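ATP-dependent Clp protease adapter protein ClpS 2 (Agrobacterium fabrum, PDB 4YJX) probably modulates the substrate specificity of ATP-dependent protein degradation by ClpAP, binding the N-terminal domain of the chaperone ClpA. Local coordinates at residues A[32-37]-A[93-98]. Sequence-based numbering, arbitrary orientation.
Sequences DYTPRE and FPLMFT. With NFA (phenylalanine amide), chain F.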
ATOM      1  N   ASP A  32       2.015  -9.970  -9.624  1.00 38.80           N
ATOM      2  CA  ASP A  32       1.274 -11.176  -9.978  1.00 39.84           C
ATOM      3  C   ASP A  32       1.326 -12.286  -8.929  1.00 38.68           C
ATOM      4  O   ASP A  32       0.723 -13.334  -9.132  1.00 44.58           O
ATOM      5  CB  ASP A  32       1.793 -11.731 -11.309  1.00 42.14           C
ATOM      6  CG  ASP A  32       1.336 -10.916 -12.505  1.00 38.16           C
ATOM      7  OD1 ASP A  32       0.366 -10.143 -12.368  1.00 38.17           O
ATOM      8  OD2 ASP A  32       1.940 -11.060 -13.588  1.00 37.43           O
ATOM      9  N   TYR A  33       2.024 -12.070  -7.816  1.00 35.54           N
ATOM     10  CA  TYR A  33       2.292 -13.168  -6.884  1.00 38.71           C
ATOM     11  C   TYR A  33       1.626 -12.994  -5.512  1.00 38.04           C
ATOM     12  O   TYR A  33       1.181 -13.971  -4.911  1.00 36.96           O
ATOM     13  CB  TYR A  33       3.802 -13.334  -6.718  1.00 36.79           C
ATOM     14  CG  TYR A  33       4.508 -13.557  -8.033  1.00 34.11           C
ATOM     15  CD1 TYR A  33       4.761 -14.836  -8.502  1.00 39.12           C
ATOM     16  CD2 TYR A  33       4.904 -12.484  -8.815  1.00 39.30           C
ATOM     17  CE1 TYR A  33       5.401 -15.041  -9.711  1.00 38.11           C
ATOM     18  CE2 TYR A  33       5.542 -12.677 -10.027  1.00 38.84           C
ATOM     19  CZ  TYR A  33       5.789 -13.954 -10.469  1.00 43.09           C
ATOM     20  OH  TYR A  33       6.426 -14.138 -11.675  1.00 48.70           O
ATOM     21  N   THR A  34       1.551 -11.764  -5.020  1.00 40.30           N
ATOM     22  CA  THR A  34       0.965 -11.514  -3.709  1.00 32.80           C
ATOM     23  C   THR A  34      -0.528 -11.841  -3.737  1.00 37.02           C
ATOM     24  O   THR A  34      -1.248 -11.346  -4.598  1.00 36.79           O
ATOM     25  CB  THR A  34       1.153 -10.050  -3.264  1.00 29.16           C
ATOM     26  OG1 THR A  34       2.528  -9.670  -3.399  1.00 28.27           O
ATOM     27  CG2 THR A  34       0.716  -9.873  -1.822  1.00 32.14           C
ATOM     28  N   PRO A  35      -1.001 -12.681  -2.801  1.00 40.22           N
ATOM     29  CA  PRO A  35      -2.439 -12.973  -2.748  1.00 39.50           C
ATOM     30  C   PRO A  35      -3.299 -11.724  -2.552  1.00 37.45           C
ATOM     31  O   PRO A  35      -2.922 -10.834  -1.793  1.00 33.86           O
ATOM     32  CB  PRO A  35      -2.564 -13.904  -1.538  1.00 32.11           C
ATOM     33  CG  PRO A  35      -1.233 -14.543  -1.421  1.00 36.31           C
ATOM     34  CD  PRO A  35      -0.239 -13.509  -1.847  1.00 35.38           C
ATOM     35  N   ARG A  36      -4.446 -11.679  -3.224  1.00 38.01           N
ATOM     36  CA  ARG A  36      -5.354 -10.541  -3.131  1.00 30.92           C
ATOM     37  C   ARG A  36      -5.745 -10.250  -1.684  1.00 37.00           C
ATOM     38  O   ARG A  36      -5.701  -9.103  -1.246  1.00 39.32           O
ATOM     39  CB  ARG A  36      -6.613 -10.792  -3.973  1.00 35.53           C
ATOM     40  CG  ARG A  36      -6.324 -10.980  -5.460  1.00 39.21           C
ATOM     41  CD  ARG A  36      -7.591 -11.139  -6.295  1.00 43.71           C
ATOM     42  NE  ARG A  36      -8.429 -12.239  -5.830  1.00 61.76           N
ATOM     43  CZ  ARG A  36      -8.168 -13.527  -6.038  1.00 72.34           C
ATOM     44  NH1 ARG A  36      -7.079 -13.896  -6.703  1.00 70.77           N
ATOM     45  NH2 ARG A  36      -8.998 -14.451  -5.573  1.00 77.70           N
ATOM     46  N   GLU A  37      -6.122 -11.285  -0.941  1.00 41.15           N
ATOM     47  CA  GLU A  37      -6.590 -11.090   0.425  1.00 35.75           C
ATOM     48  C   GLU A  37      -5.455 -10.676   1.359  1.00 37.55           C
ATOM     49  O   GLU A  37      -5.674  -9.932   2.313  1.00 39.16           O
ATOM     50  CB  GLU A  37      -7.266 -12.356   0.950  1.00 33.57           C
ATOM     51  CG  GLU A  37      -7.922 -12.181   2.314  1.00 41.68           C
ATOM     52  CD  GLU A  37      -9.019 -11.124   2.308  1.00 45.81           C
ATOM     53  OE1 GLU A  37      -9.585 -10.857   1.228  1.00 44.32           O
ATOM     54  OE2 GLU A  37      -9.316 -10.555   3.379  1.00 49.06           O
ATOM     55  N   PHE A  93       6.690 -12.445  -0.601  1.00 39.51           N
ATOM     56  CA  PHE A  93       5.933 -11.790  -1.665  1.00 36.20           C
ATOM     57  C   PHE A  93       6.669 -10.562  -2.203  1.00 35.50           C
ATOM     58  O   PHE A  93       7.398  -9.890  -1.464  1.00 31.36           O
ATOM     59  CB  PHE A  93       4.547 -11.371  -1.161  1.00 36.21           C
ATOM     60  CG  PHE A  93       3.702 -12.514  -0.688  1.00 31.31           C
ATOM     61  CD1 PHE A  93       3.677 -13.711  -1.379  1.00 33.87           C
ATOM     62  CD2 PHE A  93       2.939 -12.394   0.459  1.00 33.07           C
ATOM     63  CE1 PHE A  93       2.903 -14.765  -0.938  1.00 37.12           C
ATOM     64  CE2 PHE A  93       2.162 -13.446   0.907  1.00 40.64           C
ATOM     65  CZ  PHE A  93       2.145 -14.632   0.210  1.00 38.13           C
ATOM     66  N   PRO A  94       6.472 -10.255  -3.495  1.00 37.92           N
ATOM     67  CA  PRO A  94       7.070  -9.043  -4.067  1.00 36.25           C
ATOM     68  C   PRO A  94       6.235  -7.787  -3.802  1.00 31.86           C
ATOM     69  O   PRO A  94       6.472  -6.765  -4.436  1.00 34.35           O
ATOM     70  CB  PRO A  94       7.129  -9.368  -5.567  1.00 29.29           C
ATOM     71  CG  PRO A  94       5.966 -10.277  -5.793  1.00 32.79           C
ATOM     72  CD  PRO A  94       5.763 -11.053  -4.513  1.00 36.06           C
ATOM     73  N   LEU A  95       5.274  -7.868  -2.884  1.00 35.56           N
ATOM     74  CA  LEU A  95       4.397  -6.738  -2.576  1.00 34.22           C
ATOM     75  C   LEU A  95       5.182  -5.456  -2.325  1.00 35.26           C
ATOM     76  O   LEU A  95       6.091  -5.417  -1.491  1.00 32.50           O
ATOM     77  CB  LEU A  95       3.526  -7.047  -1.354  1.00 28.41           C
ATOM     78  CG  LEU A  95       2.545  -5.936  -0.956  1.00 28.40           C
ATOM     79  CD1 LEU A  95       1.545  -5.625  -2.071  1.00 24.70           C
ATOM     80  CD2 LEU A  95       1.812  -6.307   0.309  1.00 27.43           C
ATOM     81  N   MET A  96       4.815  -4.406  -3.047  1.00 31.65           N
ATOM     82  CA  MET A  96       5.546  -3.152  -2.981  1.00 29.46           C
ATOM     83  C   MET A  96       4.638  -1.963  -2.707  1.00 31.82           C
ATOM     84  O   MET A  96       3.678  -1.715  -3.436  1.00 32.08           O
ATOM     85  CB  MET A  96       6.306  -2.918  -4.285  1.00 26.65           C
ATOM     86  CG  MET A  96       7.238  -1.726  -4.234  1.00 37.86           C
ATOM     87  SD  MET A  96       8.490  -1.856  -2.944  1.00 37.58           S
ATOM     88  CE  MET A  96       9.164  -3.477  -3.295  1.00 41.91           C
ATOM     89  N   PHE A  97       4.951  -1.243  -1.636  1.00 27.93           N
ATOM     90  CA  PHE A  97       4.368   0.066  -1.380  1.00 26.08           C
ATOM     91  C   PHE A  97       5.460   1.104  -1.566  1.00 32.73           C
ATOM     92  O   PHE A  97       6.547   0.978  -0.997  1.00 33.17           O
ATOM     93  CB  PHE A  97       3.794   0.169   0.034  1.00 26.19           C
ATOM     94  CG  PHE A  97       2.495  -0.562   0.233  1.00 24.46           C
ATOM     95  CD1 PHE A  97       1.300   0.134   0.298  1.00 25.90           C
ATOM     96  CD2 PHE A  97       2.471  -1.939   0.379  1.00 27.77           C
ATOM     97  CE1 PHE A  97       0.109  -0.529   0.496  1.00 33.08           C
ATOM     98  CE2 PHE A  97       1.278  -2.608   0.581  1.00 27.23           C
ATOM     99  CZ  PHE A  97       0.099  -1.905   0.640  1.00 31.84           C
ATOM    100  N   THR A  98       5.172   2.130  -2.355  1.00 30.98           N
ATOM    101  CA  THR A  98       6.140   3.192  -2.594  1.00 31.32           C
ATOM    102  C   THR A  98       5.583   4.541  -2.156  1.00 27.80           C
ATOM    103  O   THR A  98       4.402   4.664  -1.826  1.00 27.42           O
ATOM    104  CB  THR A  98       6.532   3.272  -4.078  1.00 30.26           C
ATOM    105  OG1 THR A  98       5.490   3.918  -4.814  1.00 30.44           O
ATOM    106  CG2 THR A  98       6.761   1.890  -4.648  1.00 32.85           C
TER
HETATM  107  N   NFA F 202      -2.913  -9.237  -8.695  1.00 56.41           N
HETATM  108  CA  NFA F 202      -2.579  -9.939  -7.505  1.00 61.13           C
HETATM  109  C   NFA F 202      -3.040 -11.374  -7.598  1.00 74.99           C
HETATM  110  O   NFA F 202      -3.686 -11.752  -8.547  1.00 69.96           O
HETATM  111  CB  NFA F 202      -3.252  -9.253  -6.332  1.00 44.57           C
HETATM  112  CG  NFA F 202      -2.589  -7.936  -5.976  0.80 25.04           C
HETATM  113  CD1 NFA F 202      -1.260  -7.871  -5.779  0.80 36.38           C
HETATM  114  CD2 NFA F 202      -3.413  -6.677  -5.815  0.80 28.94           C
HETATM  115  CE1 NFA F 202      -0.596  -6.559  -5.426  0.80 40.01           C
HETATM  116  CE2 NFA F 202      -2.819  -5.509  -5.498  0.80 34.51           C
HETATM  117  CZ  NFA F 202      -1.327  -5.441  -5.290  0.80 41.11           C
HETATM  118  NXT NFA F 202      -2.704 -12.283  -6.563  1.00 97.26           N
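Pro35 lays its CD over one face of the Phe93 ring in a CH-pi contact. CD lies 3.5 Å from the ring centroid, 20° off the ring normal and displaced toward the rim at CZ. The two side chains cross at about a right angle. Phe93 CG stands beside its own backbone N (chi1 -60°), which carries the ring across to Pro35. Phe38 meets the same ring edge-to-face.

One residue earlier, Thr34 packs against both Phe93 and Leu95. Its OG1 is 3.5 Å from Phe93 CB and 3.5 Å from Leu95 CB. OG1 also comes near Leu95 N, but the angle is too poor for a hydrogen bond. Thr34 CG2 packs against Leu95 CB at 4.0 Å, and both side chains reach Val39 on helix 36-47. Before it, Tyr33 CB touches Pro94 CD at 3.7 Å, and Pro94 CG is close to Tyr33 CD2.

No hydrogen bond joins the two segments. Asp31 OD1 accepts hydrogen bonds from the backbone N of Tyr33 and of Thr34, which ties down the start of the loop. Pro35 is the N-cap residue of helix 36-47.

The phenylalanine amide binds to this loop. Its NXT donates to Thr34 O over 2.6 Å, nearly straight at 174°. Arg36 CG packs 3.6 Å from the ligand CB, while Asn30 and His62 hydrogen-bond to the ligand. Thr34 CB and Leu95 CD1 both touch the ligand's phenyl ring. The contact thus forms part of the pocket by which ClpS adaptors recognise N-terminal residues of N-degron substrates, with Pro35 on Phe93 lying beside it.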